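Local coordinates for type-2 restriction enzyme NlaIV (Neisseria lactamica, PDB 6QM2), which recognises the double-stranded DNA sequence 5'-GGNNCC-3' and cuts it in the middle, giving blunt-ended fragments with terminal 5'-phosphates, at residues Asn184-Cys190 / Lys242-Lys246; Val195-Glu199 / Trp215-Phe219. All blocks are in the same frame, centred on the assembly; numbering follows the deposited sequence.

Contact 1: Asn184-Cys190 / Lys242-Lys246; sequences NMPMFEC and KYKKK
Y243 reaches along the 184-190 loop, and its hydroxyl accepts a backbone hydrogen bond: E189 N donates to Y243 OH over 2.9 Å, and the N-H...O angle of 170° makes the bond nearly straight. The same hydroxyl is also hydrogen-bonded to D193 in the first turn of helix 191-204. The phenol ring itself is packed on both faces. F188 turns an edge toward one face in an edge-to-face pair, with centroids 5.0 Å apart and planes at 56°, and its CD1 lies over the ring centre. On the opposite face rests CB of K242, while the carbonyl oxygens of P186 and M187 lie at the ring's edge, near its plane. In the fold, two irregular segments run roughly antiparallel here, joining the C-terminal tail of this PDDEXK-clan nuclease to the loop that leads into helix 191-204. A water bridges them, donating to P186 O and to Y243 O, each at 2.8 Å. K242, bent at chi3 (-68°), swings its ammonium to E189; NZ meets OE1 at 3.1 Å from above the carboxylate plane, and D193 gives it a second salt bridge. At the far end, CG of K245 packs 3.6 Å from ND2 of N184, and its ammonium goes to D156. K244 NZ instead donates to the backbone oxygens of M155 and W158.

Contact 2: Val195-Glu199 / Trp215-Phe219; sequences VSAIE and WKRKF
Segments 195-199 and 215-219, parts of helices 191-204 and 215-227, run closer to antiparallel than parallel, their N-to-C directions 137° apart, and the segment axes approach to 10.9 Å, E199 and K216 having the nearest CA atoms. W215 and F219 of the second helix meet V195, I198 and E199 of the first across that spacing. W215 lays its indole against one flank of the first helix: CA of E199 stands over a face of the six-membered ring in a CH-pi contact, and CG of E199 comes to 3.7 Å from CE3 of W215. At the rim of the same ring, in its plane, CG1 of V195 meets CZ3 of W215 at 3.8 Å. I198 adds its CG2 methyl, 3.8 Å from CZ2 of W215. One turn on, F219 offers its face to V195. The valine's CG1, anti to the backbone N (chi1 173°), sits 4.0 Å from the centroid of the F219 ring, only 20° off the normal; the same methyl thus meets the indole at its edge and the phenyl ring over its face, in directions about a right angle apart. The pair belongs to the helical C-terminal part of the chain, where helix 107-116 continues the hydrophobic packing: its I114 touches both I198 and W215. Polar groups of the two segments meet at one side, at E199 and K216. The extended chain of E199 carries its carboxylate across the aliphatic part of K216, OE2 lying 3.6 Å from CB of K216, and a water joins OE2 of E199 to the backbone N of K216. The lysine ammonium turns elsewhere, to E220 and the backbone oxygen of I233, and its nitrogen stays 5.0 Å from OE1 of E199.

Helix 191-204 ties the two contacts together. Contact 1 secures the loop just before it to the C-terminal tail, and contact 2 packs its own residues on helix 215-227. Their centres are about 18 Å apart, yet they touch, CZ of F188 lying 3.5 Å from CB of A197, and W236 of helix 236-239 packs against both of these residues. Contact 1 lies at the surface and joins segments without regular structure, so hydrogen bonds, a salt bridge and a bridging water do much of the work around one aromatic pair. Contact 2 is buried between regular helices whose backbones bond internally; methyl and CH groups on aromatic rings dominate, with a water at its polar margin.

Contact 1: Asn184-Cys190 / Lys242-Lys246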
loop_
_atom_site.group_PDB
_atom_site.type_symbol
_atom_site.label_atom_id
_atom_site.label_comp_id
_atom_site.label_asym_id
_atom_site.label_seq_id
_atom_site.Cartn_x
_atom_site.Cartn_y
_atom_site.Cartn_z
ATOM N N ASN A 184 -28.319 19.725 -6.506
ATOM C CA ASN A 184 -28.744 19.948 -7.898
ATOM C C ASN A 184 -28.385 18.796 -8.856
ATOM O O ASN A 184 -29.047 18.638 -9.890
ATOM C CB ASN A 184 -28.145 21.249 -8.456
ATOM C CG ASN A 184 -28.756 22.494 -7.844
ATOM O OD1 ASN A 184 -29.302 22.461 -6.740
ATOM N ND2 ASN A 184 -28.659 23.607 -8.563
ATOM N N MET A 185 -27.335 18.042 -8.512
ATOM C CA MET A 185 -26.882 16.871 -9.261
ATOM C C MET A 185 -27.239 15.579 -8.531
ATOM O O MET A 185 -26.478 15.143 -7.664
ATOM C CB MET A 185 -25.363 16.917 -9.412
ATOM C CG MET A 185 -24.853 18.049 -10.282
ATOM S SD MET A 185 -23.056 18.044 -10.370
ATOM C CE MET A 185 -22.800 19.115 -11.778
ATOM N N PRO A 186 -28.391 14.963 -8.871
ATOM C CA PRO A 186 -28.741 13.655 -8.315
ATOM C C PRO A 186 -28.185 12.508 -9.159
ATOM O O PRO A 186 -27.650 12.733 -10.251
ATOM C CB PRO A 186 -30.267 13.659 -8.380
ATOM C CG PRO A 186 -30.555 14.413 -9.623
ATOM C CD PRO A 186 -29.506 15.490 -9.688
ATOM N N MET A 187 -28.344 11.287 -8.654
ATOM C CA MET A 187 -27.920 10.087 -9.369
ATOM C C MET A 187 -28.909 9.814 -10.496
ATOM O O MET A 187 -30.035 10.319 -10.467
ATOM C CB MET A 187 -27.866 8.875 -8.433
ATOM C CG MET A 187 -27.004 9.038 -7.186
ATOM S SD MET A 187 -25.271 9.429 -7.506
ATOM C CE MET A 187 -25.249 11.188 -7.169
ATOM N N PHE A 188 -28.493 9.016 -11.479
ATOM C CA PHE A 188 -29.354 8.688 -12.619
ATOM C C PHE A 188 -30.588 7.903 -12.159
ATOM O O PHE A 188 -30.478 6.967 -11.361
ATOM C CB PHE A 188 -28.604 7.902 -13.697
ATOM C CG PHE A 188 -27.499 8.674 -14.362
ATOM C CD1 PHE A 188 -27.788 9.657 -15.302
ATOM C CD2 PHE A 188 -26.165 8.399 -14.072
ATOM C CE1 PHE A 188 -26.768 10.365 -15.930
ATOM C CE2 PHE A 188 -25.141 9.098 -14.699
ATOM C CZ PHE A 188 -25.443 10.086 -15.628
ATOM N N GLU A 189 -31.753 8.302 -12.665
ATOM C CA GLU A 189 -33.037 7.724 -12.252
ATOM C C GLU A 189 -33.261 6.310 -12.794
ATOM O O GLU A 189 -33.916 5.489 -12.147
ATOM C CB GLU A 189 -34.190 8.638 -12.684
ATOM C CG GLU A 189 -34.211 9.970 -11.941
ATOM C CD GLU A 189 -35.070 11.039 -12.601
ATOM O OE1 GLU A 189 -35.742 10.768 -13.625
ATOM O OE2 GLU A 189 -35.066 12.173 -12.081
ATOM N N CYS A 190 -32.715 6.038 -13.978
ATOM C CA CYS A 190 -32.856 4.740 -14.625
ATOM C C CYS A 190 -31.656 4.414 -15.512
ATOM O O CYS A 190 -30.824 5.281 -15.805
ATOM C CB CYS A 190 -34.116 4.742 -15.479
ATOM S SG CYS A 190 -34.049 5.959 -16.813
ATOM N N LYS A 242 -32.534 17.303 -15.866
ATOM C CA LYS A 242 -32.789 16.538 -14.637
ATOM C C LYS A 242 -31.534 16.326 -13.781
ATOM O O LYS A 242 -31.643 16.131 -12.567
ATOM C CB LYS A 242 -33.388 15.162 -14.964
ATOM C CG LYS A 242 -34.746 15.186 -15.654
ATOM C CD LYS A 242 -35.410 13.813 -15.658
ATOM C CE LYS A 242 -34.677 12.818 -16.547
ATOM N NZ LYS A 242 -35.352 11.493 -16.584
ATOM N N TYR A 243 -30.360 16.350 -14.421
ATOM C CA TYR A 243 -29.084 15.988 -13.790
ATOM C C TYR A 243 -28.065 17.136 -13.627
ATOM O O TYR A 243 -27.110 17.003 -12.857
ATOM C CB TYR A 243 -28.481 14.816 -14.578
ATOM C CG TYR A 243 -29.425 13.629 -14.626
ATOM C CD1 TYR A 243 -29.761 12.943 -13.457
ATOM C CD2 TYR A 243 -30.017 13.216 -15.824
ATOM C CE1 TYR A 243 -30.643 11.873 -13.479
ATOM C CE2 TYR A 243 -30.899 12.139 -15.856
ATOM C CZ TYR A 243 -31.208 11.470 -14.679
ATOM O OH TYR A 243 -32.077 10.399 -14.679
ATOM N N LYS A 244 -28.269 18.247 -14.337
ATOM C CA LYS A 244 -27.396 19.422 -14.239
ATOM C C LYS A 244 -28.005 20.414 -13.244
ATOM O O LYS A 244 -28.968 20.083 -12.547
ATOM C CB LYS A 244 -27.237 20.072 -15.622
ATOM C CG LYS A 244 -26.636 19.171 -16.692
ATOM C CD LYS A 244 -25.130 18.998 -16.552
ATOM C CE LYS A 244 -24.559 18.360 -17.811
ATOM N NZ LYS A 244 -23.088 18.179 -17.758
ATOM N N LYS A 245 -27.427 21.616 -13.170
ATOM C CA LYS A 245 -28.011 22.738 -12.428
ATOM C C LYS A 245 -28.887 23.557 -13.380
ATOM O O LYS A 245 -30.063 23.794 -13.095
ATOM C CB LYS A 245 -26.932 23.649 -11.821
ATOM C CG LYS A 245 -25.946 22.991 -10.852
ATOM C CD LYS A 245 -24.808 22.197 -11.494
ATOM C CE LYS A 245 -24.034 22.959 -12.567
ATOM N NZ LYS A 245 -22.886 22.177 -13.104
ATOM N N LYS A 246 -28.297 23.992 -14.498
ATOM C CA LYS A 246 -28.978 24.807 -15.518
ATOM C C LYS A 246 -28.709 24.225 -16.908
ATOM O O LYS A 246 -28.367 24.924 -17.863
ATOM C CB LYS A 246 -28.501 26.268 -15.449
ATOM C CG LYS A 246 -28.809 26.975 -14.132
ATOM C CD LYS A 246 -27.742 27.995 -13.752
ATOM C CE LYS A 246 -27.698 28.225 -12.249
ATOM N NZ LYS A 246 -26.492 29.000 -11.857
ATOM O OXT LYS A 246 -28.831 23.015 -17.109
HETATM O O HOH W 1 -26.415 14.454 -12.011
#

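Contact 2: Val195-Glu199 / Trp215-Phe219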
loop_
_atom_site.group_PDB
_atom_site.type_symbol
_atom_site.label_atom_id
_atom_site.label_comp_id
_atom_site.label_asym_id
_atom_site.label_seq_id
_atom_site.Cartn_x
_atom_site.Cartn_y
_atom_site.Cartn_z
ATOM N N VAL A 195 -27.150 5.391 -19.734
ATOM C CA VAL A 195 -26.634 5.026 -21.050
ATOM C C VAL A 195 -26.640 6.243 -21.976
ATOM O O VAL A 195 -25.700 6.422 -22.759
ATOM C CB VAL A 195 -27.421 3.844 -21.674
ATOM C CG1 VAL A 195 -26.989 3.585 -23.118
ATOM C CG2 VAL A 195 -27.234 2.578 -20.840
ATOM N N SER A 196 -27.687 7.070 -21.882
ATOM C CA SER A 196 -27.753 8.327 -22.644
ATOM C C SER A 196 -26.573 9.239 -22.326
ATOM O O SER A 196 -26.008 9.860 -23.231
ATOM C CB SER A 196 -29.059 9.079 -22.381
ATOM O OG SER A 196 -29.090 10.301 -23.105
ATOM N N ALA A 197 -26.210 9.307 -21.044
ATOM C CA ALA A 197 -25.027 10.052 -20.612
ATOM C C ALA A 197 -23.752 9.468 -21.221
ATOM O O ALA A 197 -22.923 10.220 -21.744
ATOM C CB ALA A 197 -24.929 10.080 -19.093
ATOM N N ILE A 198 -23.620 8.137 -21.175
ATOM C CA ILE A 198 -22.465 7.446 -21.773
ATOM C C ILE A 198 -22.384 7.781 -23.260
ATOM O O ILE A 198 -21.322 8.160 -23.743
ATOM C CB ILE A 198 -22.507 5.901 -21.599
ATOM C CG1 ILE A 198 -22.459 5.480 -20.115
ATOM C CG2 ILE A 198 -21.363 5.233 -22.364
ATOM C CD1 ILE A 198 -21.150 5.746 -19.401
ATOM N N GLU A 199 -23.508 7.661 -23.968
ATOM C CA GLU A 199 -23.557 7.945 -25.407
ATOM C C GLU A 199 -22.985 9.317 -25.734
ATOM O O GLU A 199 -22.148 9.447 -26.625
ATOM C CB GLU A 199 -24.993 7.863 -25.942
ATOM C CG GLU A 199 -25.104 7.974 -27.462
ATOM C CD GLU A 199 -26.501 8.330 -27.947
ATOM O OE1 GLU A 199 -27.495 8.030 -27.241
ATOM O OE2 GLU A 199 -26.597 8.909 -29.052
ATOM N N TRP A 215 -22.831 4.795 -32.321
ATOM C CA TRP A 215 -22.942 4.264 -30.944
ATOM C C TRP A 215 -24.356 3.899 -30.469
ATOM O O TRP A 215 -24.548 2.830 -29.886
ATOM C CB TRP A 215 -22.307 5.240 -29.926
ATOM C CG TRP A 215 -21.845 4.566 -28.671
ATOM C CD1 TRP A 215 -20.583 4.132 -28.402
ATOM C CD2 TRP A 215 -22.640 4.230 -27.525
ATOM N NE1 TRP A 215 -20.534 3.544 -27.159
ATOM C CE2 TRP A 215 -21.783 3.587 -26.600
ATOM C CE3 TRP A 215 -23.990 4.408 -27.188
ATOM C CZ2 TRP A 215 -22.233 3.122 -25.356
ATOM C CZ3 TRP A 215 -24.441 3.942 -25.953
ATOM C CH2 TRP A 215 -23.561 3.308 -25.051
ATOM N N LYS A 216 -25.327 4.785 -30.701
ATOM C CA LYS A 216 -26.708 4.582 -30.226
ATOM C C LYS A 216 -27.345 3.348 -30.860
ATOM O O LYS A 216 -27.880 2.489 -30.155
ATOM C CB LYS A 216 -27.566 5.815 -30.529
ATOM C CG LYS A 216 -28.988 5.783 -29.968
ATOM C CD LYS A 216 -29.827 6.930 -30.528
ATOM C CE LYS A 216 -31.315 6.608 -30.533
ATOM N NZ LYS A 216 -31.830 6.316 -29.168
ATOM N N ARG A 217 -27.280 3.279 -32.191
ATOM C CA ARG A 217 -27.837 2.157 -32.952
ATOM C C ARG A 217 -27.140 0.853 -32.557
ATOM O O ARG A 217 -27.798 -0.117 -32.179
ATOM C CB ARG A 217 -27.708 2.414 -34.464
ATOM C CG ARG A 217 -28.470 1.439 -35.363
ATOM C CD ARG A 217 -28.220 1.702 -36.849
ATOM N NE ARG A 217 -26.793 1.641 -37.201
ATOM C CZ ARG A 217 -26.076 0.526 -37.396
ATOM N NH1 ARG A 217 -26.623 -0.686 -37.287
ATOM N NH2 ARG A 217 -24.781 0.622 -37.705
ATOM N N LYS A 218 -25.809 0.854 -32.611
ATOM C CA LYS A 218 -25.007 -0.321 -32.244
ATOM C C LYS A 218 -25.329 -0.853 -30.849
ATOM O O LYS A 218 -25.345 -2.068 -30.643
ATOM C CB LYS A 218 -23.505 -0.021 -32.339
ATOM C CG LYS A 218 -23.008 0.178 -33.763
ATOM C CD LYS A 218 -21.494 0.080 -33.871
ATOM C CE LYS A 218 -21.009 -1.354 -33.717
ATOM N NZ LYS A 218 -19.643 -1.532 -34.278
ATOM N N PHE A 219 -25.581 0.051 -29.902
ATOM C CA PHE A 219 -25.952 -0.347 -28.546
ATOM C C PHE A 219 -27.363 -0.939 -28.481
ATOM O O PHE A 219 -27.574 -1.963 -27.823
ATOM C CB PHE A 219 -25.855 0.819 -27.554
ATOM C CG PHE A 219 -26.315 0.451 -26.176
ATOM C CD1 PHE A 219 -25.462 -0.207 -25.303
ATOM C CD2 PHE A 219 -27.627 0.694 -25.772
ATOM C CE1 PHE A 219 -25.894 -0.588 -24.038
ATOM C CE2 PHE A 219 -28.069 0.313 -24.511
ATOM C CZ PHE A 219 -27.200 -0.328 -23.640
HETATM O O HOH W 2 -24.757 7.964 -31.159
#